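Local coordinates for DUF574 domain-containing protein (Thermobifida fusca, PDB 2QE6) that binds S-adenosylmethionine in a Rossmann-like domain and is probably a methyltransferase, its substrate not established, at residues A[109-113]-A[114-118]; A[164-167]-A[168-171]. The protein carries 1 engineered substitution. One frame throughout, in Å; residues are numbered along the deposited sequence.

Interaction 1 of 2, residues A[109-113]-A[114-118]; sequences YVDID and PMVLT. With SAM (S-adenosylmethionine), chain F.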
ATOM      1  N   TYR A 109       8.713  -7.369   0.125  1.00 38.31           N
ATOM      2  CA  TYR A 109       8.390  -5.960   0.113  1.00 35.86           C
ATOM      3  C   TYR A 109       9.218  -5.212  -0.935  1.00 34.29           C
ATOM      4  O   TYR A 109      10.389  -5.483  -1.117  1.00 34.58           O
ATOM      5  CB  TYR A 109       8.688  -5.315   1.460  1.00 34.50           C
ATOM      6  CG  TYR A 109       7.942  -5.788   2.693  1.00 37.14           C
ATOM      7  CD1 TYR A 109       6.656  -5.363   2.982  1.00 27.75           C
ATOM      8  CD2 TYR A 109       8.574  -6.588   3.630  1.00 26.91           C
ATOM      9  CE1 TYR A 109       5.989  -5.752   4.192  1.00 37.08           C
ATOM     10  CE2 TYR A 109       7.937  -6.964   4.815  1.00 41.60           C
ATOM     11  CZ  TYR A 109       6.645  -6.542   5.093  1.00 30.47           C
ATOM     12  OH  TYR A 109       6.084  -6.952   6.309  1.00 35.66           O
ATOM     13  N   VAL A 110       8.614  -4.226  -1.583  1.00 35.86           N
ATOM     14  CA  VAL A 110       9.293  -3.435  -2.607  1.00 36.51           C
ATOM     15  C   VAL A 110       8.964  -1.971  -2.346  1.00 35.44           C
ATOM     16  O   VAL A 110       7.799  -1.636  -2.144  1.00 35.22           O
ATOM     17  CB  VAL A 110       8.806  -3.830  -4.027  1.00 36.42           C
ATOM     18  CG1 VAL A 110       9.531  -3.023  -5.118  1.00 37.91           C
ATOM     19  CG2 VAL A 110       9.003  -5.358  -4.219  1.00 34.84           C
ATOM     20  N   ASP A 111       9.992  -1.125  -2.289  1.00 34.62           N
ATOM     21  CA  ASP A 111       9.795   0.302  -2.174  1.00 37.97           C
ATOM     22  C   ASP A 111      10.897   1.040  -2.908  1.00 37.12           C
ATOM     23  O   ASP A 111      11.976   0.554  -3.046  1.00 35.88           O
ATOM     24  CB  ASP A 111       9.690   0.771  -0.714  1.00 38.37           C
ATOM     25  CG  ASP A 111       8.872   2.075  -0.572  1.00 38.16           C
ATOM     26  OD1 ASP A 111       9.397   3.166  -0.839  1.00 43.08           O
ATOM     27  OD2 ASP A 111       7.700   2.022  -0.171  1.00 40.28           O
ATOM     28  N   ILE A 112      10.570   2.223  -3.388  1.00 38.77           N
ATOM     29  CA  ILE A 112      11.521   3.068  -4.113  0.50 38.09           C
ATOM     30  C   ILE A 112      12.446   3.859  -3.161  1.00 38.47           C
ATOM     31  O   ILE A 112      13.561   4.194  -3.512  1.00 39.31           O
ATOM     32  CB  ILE A 112      10.764   4.029  -5.085  0.50 36.54           C
ATOM     33  CG1 ILE A 112      11.739   4.790  -5.995  0.50 38.40           C
ATOM     34  CG2 ILE A 112       9.845   4.991  -4.305  0.50 33.60           C
ATOM     35  CD1 ILE A 112      12.613   3.901  -6.833  0.50 30.40           C
ATOM     36  N   ASP A 113      11.967   4.164  -1.960  1.00 38.31           N
ATOM     37  CA  ASP A 113      12.764   4.874  -0.957  1.00 36.58           C
ATOM     38  C   ASP A 113      13.812   3.925  -0.410  1.00 35.78           C
ATOM     39  O   ASP A 113      13.459   2.985   0.228  1.00 36.83           O
ATOM     40  CB  ASP A 113      11.852   5.379   0.200  1.00 34.60           C
ATOM     41  CG  ASP A 113      12.531   6.409   1.085  1.00 30.85           C
ATOM     42  OD1 ASP A 113      13.790   6.349   1.180  1.00 35.60           O
ATOM     43  OD2 ASP A 113      11.818   7.247   1.723  1.00 37.87           O
ATOM     44  N   PRO A 114      15.102   4.219  -0.606  1.00 36.21           N
ATOM     45  CA  PRO A 114      16.162   3.408  -0.033  1.00 35.68           C
ATOM     46  C   PRO A 114      16.136   3.277   1.483  1.00 36.59           C
ATOM     47  O   PRO A 114      16.719   2.338   2.010  1.00 37.14           O
ATOM     48  CB  PRO A 114      17.435   4.125  -0.459  1.00 38.37           C
ATOM     49  CG  PRO A 114      17.038   5.382  -1.062  1.00 39.85           C
ATOM     50  CD  PRO A 114      15.627   5.328  -1.424  1.00 37.98           C
HETATM   51  N   MSE A 115      15.513   4.216   2.196  1.00 35.66           N
HETATM   52  CA  MSE A 115      15.380   4.073   3.628  1.00 35.49           C
HETATM   53  C   MSE A 115      14.598   2.816   4.042  1.00 35.22           C
HETATM   54  O   MSE A 115      14.854   2.275   5.113  1.00 37.63           O
HETATM   55  CB  MSE A 115      14.756   5.308   4.297  1.00 35.81           C
HETATM   56  CG  MSE A 115      15.033   5.320   5.811  1.00 46.14           C
HETATM   57 SE   MSE A 115      14.184   6.839   6.618  0.75 37.97          SE
HETATM   58  CE  MSE A 115      15.467   8.149   5.958  1.00 37.20           C
ATOM     59  N   VAL A 116      13.670   2.367   3.212  1.00 35.17           N
ATOM     60  CA  VAL A 116      12.861   1.154   3.482  1.00 36.89           C
ATOM     61  C   VAL A 116      13.787  -0.064   3.506  1.00 37.37           C
ATOM     62  O   VAL A 116      13.812  -0.860   4.476  1.00 38.24           O
ATOM     63  CB  VAL A 116      11.696   1.002   2.431  1.00 34.48           C
ATOM     64  CG1 VAL A 116      10.929  -0.318   2.606  1.00 26.22           C
ATOM     65  CG2 VAL A 116      10.731   2.164   2.523  1.00 32.14           C
ATOM     66  N   LEU A 117      14.625  -0.173   2.483  1.00 41.09           N
ATOM     67  CA  LEU A 117      15.643  -1.239   2.473  1.00 39.47           C
ATOM     68  C   LEU A 117      16.618  -1.101   3.630  1.00 40.52           C
ATOM     69  O   LEU A 117      16.975  -2.094   4.273  1.00 39.40           O
ATOM     70  CB  LEU A 117      16.414  -1.264   1.155  1.00 39.50           C
ATOM     71  CG  LEU A 117      17.532  -2.305   0.990  1.00 43.82           C
ATOM     72  CD1 LEU A 117      17.106  -3.742   1.422  1.00 39.24           C
ATOM     73  CD2 LEU A 117      18.086  -2.275  -0.452  1.00 41.21           C
ATOM     74  N   THR A 118      17.068   0.121   3.905  1.00 39.30           N
ATOM     75  CA  THR A 118      18.041   0.298   4.959  1.00 40.21           C
ATOM     76  C   THR A 118      17.509  -0.090   6.340  1.00 39.87           C
ATOM     77  O   THR A 118      18.220  -0.708   7.124  1.00 36.22           O
ATOM     78  CB  THR A 118      18.612   1.727   4.976  1.00 40.17           C
ATOM     79  OG1 THR A 118      19.059   2.040   3.659  1.00 36.37           O
ATOM     80  CG2 THR A 118      19.802   1.814   5.939  1.00 30.78           C
TER
HETATM   81  N   SAM F 400       1.759   0.555   1.290  1.00 28.40           N
HETATM   82  CA  SAM F 400       1.950   1.306   2.593  1.00 30.21           C
HETATM   83  C   SAM F 400       0.604   1.514   3.251  1.00 31.01           C
HETATM   84  O   SAM F 400       0.523   1.635   4.468  1.00 31.59           O
HETATM   85  OXT SAM F 400      -0.421   1.594   2.561  1.00 28.67           O
HETATM   86  CB  SAM F 400       2.606   2.696   2.488  1.00 27.39           C
HETATM   87  CG  SAM F 400       1.817   3.758   1.704  1.00 28.67           C
HETATM   88  SD  SAM F 400       2.685   5.334   1.407  1.00 14.44           S
HETATM   89  CE  SAM F 400       4.211   4.883   2.268  1.00 42.41           C
HETATM   90  C5' SAM F 400       3.215   4.948  -0.275  1.00 31.89           C
HETATM   91  C4' SAM F 400       4.493   4.140  -0.537  1.00 30.30           C
HETATM   92  O4' SAM F 400       4.554   3.785  -1.922  1.00 27.71           O
HETATM   93  C3' SAM F 400       5.793   4.910  -0.251  1.00 32.41           C
HETATM   94  O3' SAM F 400       6.653   4.170   0.596  1.00 30.91           O
HETATM   95  C2' SAM F 400       6.435   5.188  -1.602  1.00 33.81           C
HETATM   96  O2' SAM F 400       7.859   5.352  -1.570  1.00 31.21           O
HETATM   97  C1' SAM F 400       5.896   3.996  -2.386  1.00 29.72           C
HETATM   98  N9  SAM F 400       5.907   4.284  -3.821  1.00 29.41           N
HETATM   99  C8  SAM F 400       5.209   5.262  -4.529  1.00 33.38           C
HETATM  100  N7  SAM F 400       5.524   5.146  -5.846  1.00 31.49           N
HETATM  101  C5  SAM F 400       6.398   4.097  -5.974  1.00 32.06           C
HETATM  102  C6  SAM F 400       7.016   3.531  -7.099  1.00 23.54           C
HETATM  103  N6  SAM F 400       6.793   4.070  -8.330  1.00 27.93           N
HETATM  104  N1  SAM F 400       7.854   2.449  -6.890  1.00 31.12           N
HETATM  105  C2  SAM F 400       8.087   1.914  -5.607  1.00 26.56           C
HETATM  106  N3  SAM F 400       7.480   2.483  -4.491  1.00 27.77           N
HETATM  107  C4  SAM F 400       6.642   3.551  -4.700  1.00 34.31           C
HETATM  108  O   HOH W   1      13.862   0.431  -0.384  1.00 33.88           O
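Strand 106-111 ends at D111, and the chain turns at I112 and D113 into helix 114-124. D113 O accepts from V116 N at 3.1 Å, and the same oxygen takes a bond from a water that also donates to D111 O and accepts from L117 N, so the water bridges the strand end and the first helical turn. D113 is the N-cap: with CG anti to its backbone N (chi1 -165°), its carboxylate swings over the start of the helix, where OD1 receives M115 N at 2.9 Å from above the carboxylate plane. That carboxylate is also held from outside, OD1 by a salt bridge to R25 and OD2 by T22.

This is the end of the second strand in the Rossmann-like methyltransferase sheet, where an acidic residue grips the ribose of S-adenosylmethionine. Here D111 does so with both oxygens: OD1 accepts from O2' of the cofactor at 2.8 Å and OD2 from O3' at 2.5 Å. An Asx turn fixes this carboxylate, because D111 OD1 also accepts from D113 N (3.0 Å) through its anti lone pair, while G87 N donates to OD2. V116 comes up from the helix alongside D111, its CG2 3.6 Å from D111 CG and CG1 against D111 CB. Beside the ribose, I112 lays CB against the adenine, 3.5 Å from SAM C2; in the conformer given, its CG2 sits near N3 of the adenine and O2' of the ribose.

Interaction 2 of 2, residues A[164-167]-A[168-171]; sequences VGML and HYLS. With SAM (S-adenosylmethionine), chain F.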
ATOM      1  N   VAL A 164      -1.443  -1.306  -1.806  1.00 36.14           N
ATOM      2  CA  VAL A 164      -2.103  -0.649  -0.709  1.00 36.17           C
ATOM      3  C   VAL A 164      -1.399   0.725  -0.518  1.00 38.62           C
ATOM      4  O   VAL A 164      -0.173   0.792  -0.472  1.00 41.48           O
ATOM      5  CB  VAL A 164      -2.084  -1.565   0.577  1.00 32.43           C
ATOM      6  CG1 VAL A 164      -2.641  -0.822   1.814  1.00 37.57           C
ATOM      7  CG2 VAL A 164      -2.912  -2.842   0.330  1.00 28.08           C
ATOM      8  N   GLY A 165      -2.186   1.803  -0.503  1.00 38.91           N
ATOM      9  CA  GLY A 165      -1.669   3.155  -0.408  1.00 40.08           C
ATOM     10  C   GLY A 165      -0.768   3.594  -1.534  1.00 42.36           C
ATOM     11  O   GLY A 165       0.072   4.505  -1.347  1.00 42.23           O
HETATM   12  N   MSE A 166      -0.934   2.956  -2.698  1.00 42.18           N
HETATM   13  CA  MSE A 166       0.055   3.009  -3.812  1.00 42.13           C
HETATM   14  C   MSE A 166      -0.666   3.423  -5.121  1.00 43.03           C
HETATM   15  O   MSE A 166      -0.077   4.098  -5.996  1.00 37.43           O
HETATM   16  CB  MSE A 166       0.761   1.594  -3.854  1.00 43.42           C
HETATM   17  CG  MSE A 166       2.047   1.206  -4.727  1.00 46.70           C
HETATM   18 SE   MSE A 166       3.228   2.664  -4.985  0.75 59.72          SE
HETATM   19  CE  MSE A 166       2.998   2.803  -6.906  1.00 49.59           C
ATOM     20  N   LEU A 167      -1.947   3.087  -5.280  1.00 42.57           N
ATOM     21  CA  LEU A 167      -2.591   3.308  -6.596  1.00 38.01           C
ATOM     22  C   LEU A 167      -2.579   4.775  -7.006  1.00 38.92           C
ATOM     23  O   LEU A 167      -2.460   5.090  -8.186  1.00 36.88           O
ATOM     24  CB  LEU A 167      -4.047   2.774  -6.636  1.00 38.20           C
ATOM     25  CG  LEU A 167      -4.882   2.846  -7.949  1.00 39.59           C
ATOM     26  CD1 LEU A 167      -4.168   2.141  -9.091  1.00 39.54           C
ATOM     27  CD2 LEU A 167      -6.343   2.270  -7.822  1.00 35.15           C
ATOM     28  N   HIS A 168      -2.739   5.670  -6.035  1.00 37.65           N
ATOM     29  CA  HIS A 168      -2.824   7.114  -6.350  1.00 37.31           C
ATOM     30  C   HIS A 168      -1.454   7.731  -6.707  1.00 36.74           C
ATOM     31  O   HIS A 168      -1.367   8.901  -7.006  1.00 36.58           O
ATOM     32  CB  HIS A 168      -3.512   7.892  -5.205  1.00 38.78           C
ATOM     33  CG  HIS A 168      -2.958   7.618  -3.832  1.00 36.07           C
ATOM     34  ND1 HIS A 168      -3.419   6.601  -3.031  1.00 37.51           N
ATOM     35  CD2 HIS A 168      -1.957   8.216  -3.140  1.00 42.38           C
ATOM     36  CE1 HIS A 168      -2.753   6.602  -1.892  1.00 37.38           C
ATOM     37  NE2 HIS A 168      -1.848   7.564  -1.938  1.00 35.48           N
ATOM     38  N   TYR A 169      -0.376   6.937  -6.674  1.00 39.61           N
ATOM     39  CA  TYR A 169       0.932   7.399  -7.172  1.00 37.58           C
ATOM     40  C   TYR A 169       1.204   6.936  -8.603  1.00 39.19           C
ATOM     41  O   TYR A 169       2.302   7.186  -9.126  1.00 39.34           O
ATOM     42  CB  TYR A 169       2.077   6.946  -6.221  1.00 41.39           C
ATOM     43  CG  TYR A 169       1.886   7.482  -4.823  1.00 34.58           C
ATOM     44  CD1 TYR A 169       1.802   8.856  -4.585  1.00 40.02           C
ATOM     45  CD2 TYR A 169       1.705   6.622  -3.764  1.00 37.11           C
ATOM     46  CE1 TYR A 169       1.545   9.356  -3.313  1.00 31.60           C
ATOM     47  CE2 TYR A 169       1.467   7.096  -2.501  1.00 35.88           C
ATOM     48  CZ  TYR A 169       1.409   8.458  -2.270  1.00 46.87           C
ATOM     49  OH  TYR A 169       1.162   8.881  -0.995  1.00 40.01           O
ATOM     50  N   LEU A 170       0.230   6.245  -9.223  1.00 37.10           N
ATOM     51  CA  LEU A 170       0.349   5.788 -10.616  1.00 35.63           C
ATOM     52  C   LEU A 170      -0.448   6.736 -11.488  1.00 33.74           C
ATOM     53  O   LEU A 170      -1.645   6.863 -11.332  1.00 35.64           O
ATOM     54  CB  LEU A 170      -0.161   4.341 -10.808  1.00 37.55           C
ATOM     55  CG  LEU A 170       0.567   3.227 -10.011  1.00 37.27           C
ATOM     56  CD1 LEU A 170      -0.039   1.830 -10.246  1.00 38.87           C
ATOM     57  CD2 LEU A 170       2.042   3.219 -10.336  1.00 32.80           C
ATOM     58  N   SER A 171       0.218   7.356 -12.436  1.00 35.71           N
ATOM     59  CA  SER A 171      -0.434   8.374 -13.261  1.00 36.00           C
ATOM     60  C   SER A 171      -1.360   7.734 -14.245  1.00 36.06           C
ATOM     61  O   SER A 171      -1.219   6.541 -14.543  1.00 35.01           O
ATOM     62  CB  SER A 171       0.607   9.221 -14.018  1.00 36.84           C
ATOM     63  OG  SER A 171       1.425   8.431 -14.841  1.00 44.73           O
TER
HETATM   64  N   SAM F 400       1.759   0.555   1.290  1.00 28.40           N
HETATM   65  CA  SAM F 400       1.950   1.306   2.593  1.00 30.21           C
HETATM   66  C   SAM F 400       0.604   1.514   3.251  1.00 31.01           C
HETATM   67  O   SAM F 400       0.523   1.635   4.468  1.00 31.59           O
HETATM   68  OXT SAM F 400      -0.421   1.594   2.561  1.00 28.67           O
HETATM   69  CB  SAM F 400       2.606   2.696   2.488  1.00 27.39           C
HETATM   70  CG  SAM F 400       1.817   3.758   1.704  1.00 28.67           C
HETATM   71  SD  SAM F 400       2.685   5.334   1.407  1.00 14.44           S
HETATM   72  CE  SAM F 400       4.211   4.883   2.268  1.00 42.41           C
HETATM   73  C5' SAM F 400       3.215   4.948  -0.275  1.00 31.89           C
HETATM   74  C4' SAM F 400       4.493   4.140  -0.537  1.00 30.30           C
HETATM   75  O4' SAM F 400       4.554   3.785  -1.922  1.00 27.71           O
HETATM   76  C3' SAM F 400       5.793   4.910  -0.251  1.00 32.41           C
HETATM   77  O3' SAM F 400       6.653   4.170   0.596  1.00 30.91           O
HETATM   78  C2' SAM F 400       6.435   5.188  -1.602  1.00 33.81           C
HETATM   79  O2' SAM F 400       7.859   5.352  -1.570  1.00 31.21           O
HETATM   80  C1' SAM F 400       5.896   3.996  -2.386  1.00 29.72           C
HETATM   81  N9  SAM F 400       5.907   4.284  -3.821  1.00 29.41           N
HETATM   82  C8  SAM F 400       5.209   5.262  -4.529  1.00 33.38           C
HETATM   83  N7  SAM F 400       5.524   5.146  -5.846  1.00 31.49           N
HETATM   84  C5  SAM F 400       6.398   4.097  -5.974  1.00 32.06           C
HETATM   85  C6  SAM F 400       7.016   3.531  -7.099  1.00 23.54           C
HETATM   86  N6  SAM F 400       6.793   4.070  -8.330  1.00 27.93           N
HETATM   87  N1  SAM F 400       7.854   2.449  -6.890  1.00 31.12           N
HETATM   88  C2  SAM F 400       8.087   1.914  -5.607  1.00 26.56           C
HETATM   89  N3  SAM F 400       7.480   2.483  -4.491  1.00 27.77           N
HETATM   90  C4  SAM F 400       6.642   3.551  -4.700  1.00 34.31           C
HETATM   91  O   HOH W   2      -0.596   6.564   0.665  1.00 36.04           O
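V164 O receives the amino N of S-adenosylmethionine at 2.6 Å, and the next carbonyl, G165 O, accepts a hydrogen bond from a water at 3.0 Å; the same water is hydrogen-bonded to H168 NE2 and sits at the edge of the imidazole, in its plane. Residues 164-171 follow strand 160-163, fourth in chain order in the Rossmann-like methyltransferase sheet, and turn through a short 3-10 segment on the way to helix 175-185. Two backbone bonds close the turn, Y169 N to M166 O and L170 N to L167 O. G165 has positive phi (61°), and a side chain there would run into the cofactor carboxylate. Selenomethionine M166 bends at chi2 and chi3 to set SE 3.3 Å from SAM C8, while the M166 and L170 side chains cross at about a right angle, M166 CE meeting L170 CD2 at 3.6 Å.

Y169 has CG anti to its carbonyl carbon (chi1 -59°), which brings the ring edge to G165 O, with CE2 3.2 Å from that oxygen and 3.6 Å from SAM C5'. Replacing Y169 with an alanine would probably uncover C5' on this flank of the cofactor and leave G165 O without the ring edge beside it. Across one face of the Y169 ring lies H168, its CD2 3.5 Å above the plane and offset toward the rim.

From the N terminus, interaction 1 comes first, closing the tight turn between strand 106-111 and helix 114-124 within the beta-alpha-beta unit that continues to strand 130-134. Interaction 2 follows in series, neither enclosing nor crossing it, and closes the short turn that follows strand 160-163 and precedes helix 175-185. In the sheet these two strands, 106-111 and 160-163, flank strand 80-84, one on each side. The centres of the two interactions lie about 16 Å apart and their nearest atoms about 7 Å, without touching, yet S-adenosylmethionine spans them, touching both. R62, G85, D136 and V137 provide further bonds to it.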